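Local coordinates for G protein coupled receptor (Arabidopsis thaliana, PDB 3T33) that binds a zinc ion within a LanC-like helical barrel and may play a role in abscisic acid signaling, at residues V124-G129 against Y177-L182; T297-A302 against L344-L349. One frame throughout, in Å; residues are numbered along the deposited sequence.

Contact 1. Residues V124-G129 against Y177-L182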
loop_
_atom_site.group_PDB
_atom_site.type_symbol
_atom_site.label_atom_id
_atom_site.label_comp_id
_atom_site.label_asym_id
_atom_site.label_seq_id
_atom_site.Cartn_x
_atom_site.Cartn_y
_atom_site.Cartn_z
ATOM N N VAL A 124 14.924 9.543 -3.709
ATOM C CA VAL A 124 15.503 8.881 -2.571
ATOM C C VAL A 124 14.524 7.857 -1.820
ATOM O O VAL A 124 14.902 7.174 -0.868
ATOM C CB VAL A 124 16.004 10.046 -1.706
ATOM C CG1 VAL A 124 15.343 10.133 -0.361
ATOM C CG2 VAL A 124 17.516 10.185 -1.776
ATOM N N THR A 125 13.289 7.723 -2.273
ATOM C CA THR A 125 12.314 6.892 -1.499
ATOM C C THR A 125 12.099 5.450 -2.041
ATOM O O THR A 125 12.514 5.088 -3.164
ATOM C CB THR A 125 10.924 7.572 -1.384
ATOM O OG1 THR A 125 10.319 7.588 -2.678
ATOM C CG2 THR A 125 11.052 9.056 -0.867
ATOM N N PHE A 126 11.412 4.638 -1.225
ATOM C CA PHE A 126 11.039 3.287 -1.678
ATOM C C PHE A 126 10.163 3.298 -2.932
ATOM O O PHE A 126 10.449 2.551 -3.887
ATOM C CB PHE A 126 10.330 2.505 -0.549
ATOM C CG PHE A 126 10.138 1.050 -0.847
ATOM C CD1 PHE A 126 11.143 0.157 -0.625
ATOM C CD2 PHE A 126 8.912 0.575 -1.286
ATOM C CE1 PHE A 126 10.966 -1.203 -0.896
ATOM C CE2 PHE A 126 8.726 -0.773 -1.513
ATOM C CZ PHE A 126 9.768 -1.656 -1.332
ATOM N N ILE A 127 9.118 4.114 -2.928
ATOM C CA ILE A 127 8.083 4.006 -3.948
ATOM C C ILE A 127 8.448 4.820 -5.200
ATOM O O ILE A 127 8.051 4.486 -6.326
ATOM C CB ILE A 127 6.730 4.507 -3.405
ATOM C CG1 ILE A 127 6.176 3.623 -2.263
ATOM C CG2 ILE A 127 5.703 4.706 -4.501
ATOM C CD1 ILE A 127 5.055 4.389 -1.383
ATOM N N CYS A 128 9.224 5.889 -5.015
ATOM C CA CYS A 128 9.518 6.749 -6.143
ATOM C C CYS A 128 10.982 6.886 -6.535
ATOM O O CYS A 128 11.268 7.471 -7.569
ATOM C CB CYS A 128 8.856 8.124 -5.974
ATOM S SG CYS A 128 7.106 8.031 -6.260
ATOM N N GLY A 129 11.894 6.332 -5.746
ATOM C CA GLY A 129 13.323 6.551 -5.950
ATOM C C GLY A 129 14.184 5.320 -5.815
ATOM O O GLY A 129 13.734 4.163 -5.883
ATOM N N TYR A 177 12.314 7.553 2.526
ATOM C CA TYR A 177 13.610 6.927 2.569
ATOM C C TYR A 177 13.640 6.035 3.825
ATOM O O TYR A 177 14.192 4.933 3.846
ATOM C CB TYR A 177 14.667 8.029 2.641
ATOM C CG TYR A 177 15.973 7.508 3.153
ATOM C CD1 TYR A 177 16.859 6.840 2.296
ATOM C CD2 TYR A 177 16.332 7.659 4.458
ATOM C CE1 TYR A 177 18.071 6.328 2.756
ATOM C CE2 TYR A 177 17.606 7.131 4.950
ATOM C CZ TYR A 177 18.445 6.482 4.083
ATOM O OH TYR A 177 19.637 5.906 4.513
ATOM N N LEU A 178 13.092 6.554 4.910
ATOM C CA LEU A 178 13.132 5.864 6.201
ATOM C C LEU A 178 12.315 4.554 6.115
ATOM O O LEU A 178 12.741 3.514 6.633
ATOM C CB LEU A 178 12.499 6.765 7.261
ATOM C CG LEU A 178 12.255 6.163 8.652
ATOM C CD1 LEU A 178 13.602 5.620 9.229
ATOM C CD2 LEU A 178 11.619 7.201 9.566
ATOM N N TRP A 179 11.149 4.629 5.455
ATOM C CA TRP A 179 10.392 3.413 5.119
ATOM C C TRP A 179 11.276 2.279 4.465
ATOM O O TRP A 179 11.240 1.145 4.938
ATOM C CB TRP A 179 9.134 3.750 4.282
ATOM C CG TRP A 179 8.056 2.622 4.307
ATOM C CD1 TRP A 179 6.870 2.614 5.022
ATOM C CD2 TRP A 179 8.107 1.349 3.608
ATOM N NE1 TRP A 179 6.180 1.452 4.786
ATOM C CE2 TRP A 179 6.918 0.645 3.941
ATOM C CE3 TRP A 179 9.032 0.754 2.721
ATOM C CZ2 TRP A 179 6.612 -0.668 3.405
ATOM C CZ3 TRP A 179 8.739 -0.541 2.168
ATOM C CH2 TRP A 179 7.509 -1.228 2.526
ATOM N N ALA A 180 12.111 2.633 3.480
ATOM C CA ALA A 180 13.010 1.689 2.800
ATOM C C ALA A 180 13.993 1.041 3.732
ATOM O O ALA A 180 14.330 -0.154 3.560
ATOM C CB ALA A 180 13.789 2.379 1.664
ATOM N N CYS A 181 14.541 1.856 4.642
ATOM C CA CYS A 181 15.456 1.369 5.642
ATOM C C CYS A 181 14.716 0.324 6.485
ATOM O O CYS A 181 15.240 -0.709 6.703
ATOM C CB CYS A 181 15.938 2.500 6.587
ATOM S SG CYS A 181 16.838 3.855 5.740
ATOM N N LEU A 182 13.562 0.689 7.063
ATOM C CA LEU A 182 12.785 -0.251 7.892
ATOM C C LEU A 182 12.497 -1.528 7.113
ATOM O O LEU A 182 12.732 -2.578 7.586
ATOM C CB LEU A 182 11.517 0.396 8.342
ATOM C CG LEU A 182 11.749 1.592 9.284
ATOM C CD1 LEU A 182 10.510 2.418 9.437
ATOM C CD2 LEU A 182 12.314 1.106 10.677
#

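Contact 2. Residues T297-A302 against L344-L349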
loop_
_atom_site.group_PDB
_atom_site.type_symbol
_atom_site.label_atom_id
_atom_site.label_comp_id
_atom_site.label_asym_id
_atom_site.label_seq_id
_atom_site.Cartn_x
_atom_site.Cartn_y
_atom_site.Cartn_z
ATOM N N THR A 297 -3.338 3.652 8.509
ATOM C CA THR A 297 -2.508 4.233 9.561
ATOM C C THR A 297 -3.152 4.043 10.924
ATOM O O THR A 297 -2.470 3.757 11.897
ATOM C CB THR A 297 -2.301 5.727 9.322
ATOM O OG1 THR A 297 -1.906 5.933 7.962
ATOM C CG2 THR A 297 -1.256 6.277 10.240
ATOM N N LEU A 298 -4.454 4.240 11.024
ATOM C CA LEU A 298 -5.136 4.009 12.330
ATOM C C LEU A 298 -5.053 2.516 12.705
ATOM O O LEU A 298 -4.843 2.159 13.855
ATOM C CB LEU A 298 -6.573 4.498 12.284
ATOM C CG LEU A 298 -6.594 6.030 12.167
ATOM C CD1 LEU A 298 -7.989 6.484 11.964
ATOM C CD2 LEU A 298 -6.000 6.626 13.469
ATOM N N VAL A 299 -5.129 1.631 11.724
ATOM C CA VAL A 299 -4.992 0.205 12.067
ATOM C C VAL A 299 -3.695 -0.001 12.756
ATOM O O VAL A 299 -3.659 -0.688 13.801
ATOM C CB VAL A 299 -5.131 -0.769 10.849
ATOM C CG1 VAL A 299 -4.491 -2.156 11.153
ATOM C CG2 VAL A 299 -6.575 -0.921 10.477
ATOM N N LYS A 300 -2.628 0.596 12.202
ATOM C CA LYS A 300 -1.283 0.499 12.817
ATOM C C LYS A 300 -1.266 1.194 14.194
ATOM O O LYS A 300 -0.770 0.662 15.179
ATOM C CB LYS A 300 -0.203 1.081 11.881
ATOM C CG LYS A 300 1.151 1.188 12.492
ATOM C CD LYS A 300 1.771 -0.157 12.707
ATOM C CE LYS A 300 3.093 0.003 13.313
ATOM N NZ LYS A 300 3.641 -1.303 13.840
ATOM N N ALA A 301 -1.821 2.380 14.283
ATOM C CA ALA A 301 -1.927 3.006 15.631
ATOM C C ALA A 301 -2.617 2.014 16.571
ATOM O O ALA A 301 -2.116 1.712 17.665
ATOM C CB ALA A 301 -2.689 4.290 15.554
ATOM N N ALA A 302 -3.729 1.446 16.117
ATOM C CA ALA A 302 -4.472 0.529 16.956
ATOM C C ALA A 302 -3.641 -0.618 17.449
ATOM O O ALA A 302 -3.762 -0.976 18.608
ATOM C CB ALA A 302 -5.695 0.004 16.230
ATOM N N LEU A 344 -8.504 -6.010 4.444
ATOM C CA LEU A 344 -7.400 -6.865 4.872
ATOM C C LEU A 344 -6.726 -6.335 6.103
ATOM O O LEU A 344 -6.369 -7.110 6.987
ATOM C CB LEU A 344 -6.340 -6.969 3.785
ATOM C CG LEU A 344 -6.906 -7.720 2.598
ATOM C CD1 LEU A 344 -5.850 -7.719 1.450
ATOM C CD2 LEU A 344 -7.321 -9.163 2.951
ATOM N N SER A 345 -6.575 -5.037 6.204
ATOM C CA SER A 345 -5.910 -4.505 7.378
ATOM C C SER A 345 -6.779 -4.655 8.634
ATOM O O SER A 345 -6.278 -4.901 9.728
ATOM C CB SER A 345 -5.539 -3.006 7.182
ATOM O OG SER A 345 -4.418 -2.653 8.034
ATOM N N LEU A 346 -8.088 -4.481 8.460
ATOM C CA LEU A 346 -9.043 -4.510 9.589
ATOM C C LEU A 346 -9.185 -5.985 10.045
ATOM O O LEU A 346 -9.179 -6.307 11.251
ATOM C CB LEU A 346 -10.383 -3.903 9.142
ATOM C CG LEU A 346 -10.312 -2.374 9.131
ATOM C CD1 LEU A 346 -11.418 -1.778 8.312
ATOM C CD2 LEU A 346 -10.374 -1.899 10.573
ATOM N N TYR A 347 -9.119 -6.860 9.055
ATOM C CA TYR A 347 -9.135 -8.290 9.291
ATOM C C TYR A 347 -7.903 -8.754 10.012
ATOM O O TYR A 347 -8.020 -9.489 10.974
ATOM C CB TYR A 347 -9.290 -9.056 7.960
ATOM C CG TYR A 347 -9.292 -10.560 8.108
ATOM C CD1 TYR A 347 -10.258 -11.232 8.930
ATOM C CD2 TYR A 347 -8.342 -11.341 7.437
ATOM C CE1 TYR A 347 -10.250 -12.638 9.035
ATOM C CE2 TYR A 347 -8.352 -12.754 7.532
ATOM C CZ TYR A 347 -9.313 -13.376 8.331
ATOM O OH TYR A 347 -9.284 -14.739 8.434
ATOM N N ARG A 348 -6.715 -8.323 9.585
ATOM C CA ARG A 348 -5.531 -8.620 10.365
ATOM C C ARG A 348 -5.669 -8.156 11.812
ATOM O O ARG A 348 -5.257 -8.871 12.716
ATOM C CB ARG A 348 -4.284 -7.983 9.784
ATOM C CG ARG A 348 -3.862 -8.426 8.361
ATOM C CD ARG A 348 -2.362 -8.043 8.095
ATOM N NE ARG A 348 -2.260 -6.599 7.928
ATOM C CZ ARG A 348 -1.592 -5.810 8.742
ATOM N NH1 ARG A 348 -0.889 -6.307 9.740
ATOM N NH2 ARG A 348 -1.609 -4.510 8.522
ATOM N N LEU A 349 -6.228 -6.969 12.023
ATOM C CA LEU A 349 -6.313 -6.396 13.364
ATOM C C LEU A 349 -7.408 -7.095 14.250
ATOM O O LEU A 349 -7.154 -7.341 15.400
ATOM C CB LEU A 349 -6.617 -4.913 13.269
ATOM C CG LEU A 349 -6.930 -4.216 14.575
ATOM C CD1 LEU A 349 -5.654 -4.032 15.410
ATOM C CD2 LEU A 349 -7.665 -2.881 14.366
#

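Contact 1. Residues V124-G129 against Y177-L182
Phe126 and Trp179 both carry CG anti to the backbone N, chi1 -170° and -160°, and these two torsions swing the rings out from loop and helix until they meet. The indole comes edge-on: Trp179 CZ3 stands 3.5 Å above the plane of the Phe126 ring, over its centre, and lies 3.6 Å from Phe126 CD2. The result is an edge-to-face pair with centroids 4.7 Å apart and planes inclined at 50°. Ala180 CB sits at the edge of the same phenyl ring, near its plane, and 4.1 Å from Phe126 CB. Phe183, one turn beyond Trp179, meets both rings and makes the pair a cluster, while Trp179 NE1 is hydrogen-bonded to the carbonyl of Tyr413. At the start of both segments, Val124 CG1 packs 3.7 Å from Tyr177 CB, and Val124 O lies in the plane of the Tyr177 ring at its edge. Thr125 helps to tie the loop: its O accepts from Gly129 N, and its OG1, also hydrogen-bonded to Leu171 O, accepts from Cys128 N at 3.1 Å. This last bond, to the backbone N three residues on, makes an ST motif in the buried loop that packs on helix 174-188 of the all-helical LanC-like fold.

Contact 2. Residues T297-A302 against L344-L349
Ser345 OG, hydrogen-bonded to Glu414 OE2 near the C-terminus, also presses on Val299, with CG1 at 3.2 Å and CB at 3.5 Å. These are van der Waals contacts of a polar oxygen with a methyl and a methine; its hydrogen-bond partner is the Glu414 carboxylate. Helices 291-305 and 336-350 belong to the helical barrel of the LanC-like family and run nearly parallel here, their local axes 11° apart in direction and 9.8 Å apart at closest approach. Val299 points toward the partner helix and is the centre of the interface. Its two methyls split the work: CG1, anti to the backbone N (chi1 160°), reaches Ser345 OG and the CB of Leu349, whereas CG2 crosses to Leu346 CD2 at 3.9 Å. Arg348, on the same helix as Ser345, forms a salt bridge with Glu414 through NH2, so one carboxylate ties down two residues a turn apart. This paired grip probably helps to hold the carboxylate in its charged form. Further along, the branched end of Leu349 meets Ala302 with both methyls: Ala302 CB lies 4.0 Å from Leu349 CD2 and 4.1 Å from Leu349 CD1.

The two contacts follow one another along the chain, in the same LanC-like fold. Their centres are 22 Å apart and each is about 13 Å from the centre of the chain; the nearest atoms are about 9 Å apart, so the two do not touch. The C-terminal residues bridge them: the carbonyl of Tyr413 accepts a hydrogen bond from Trp179 NE1 of contact 1, its hydroxyl is hydrogen-bonded to Thr297 OG1 on helix 291-305, and the next residue, Glu414, is hydrogen-bonded to Ser345 and salt-bridged to Arg348. Both contacts lie away from the zinc site formed by Cys288, Cys333 and His334; the side chain of Thr125 in contact 1 is about 14 Å from the metal.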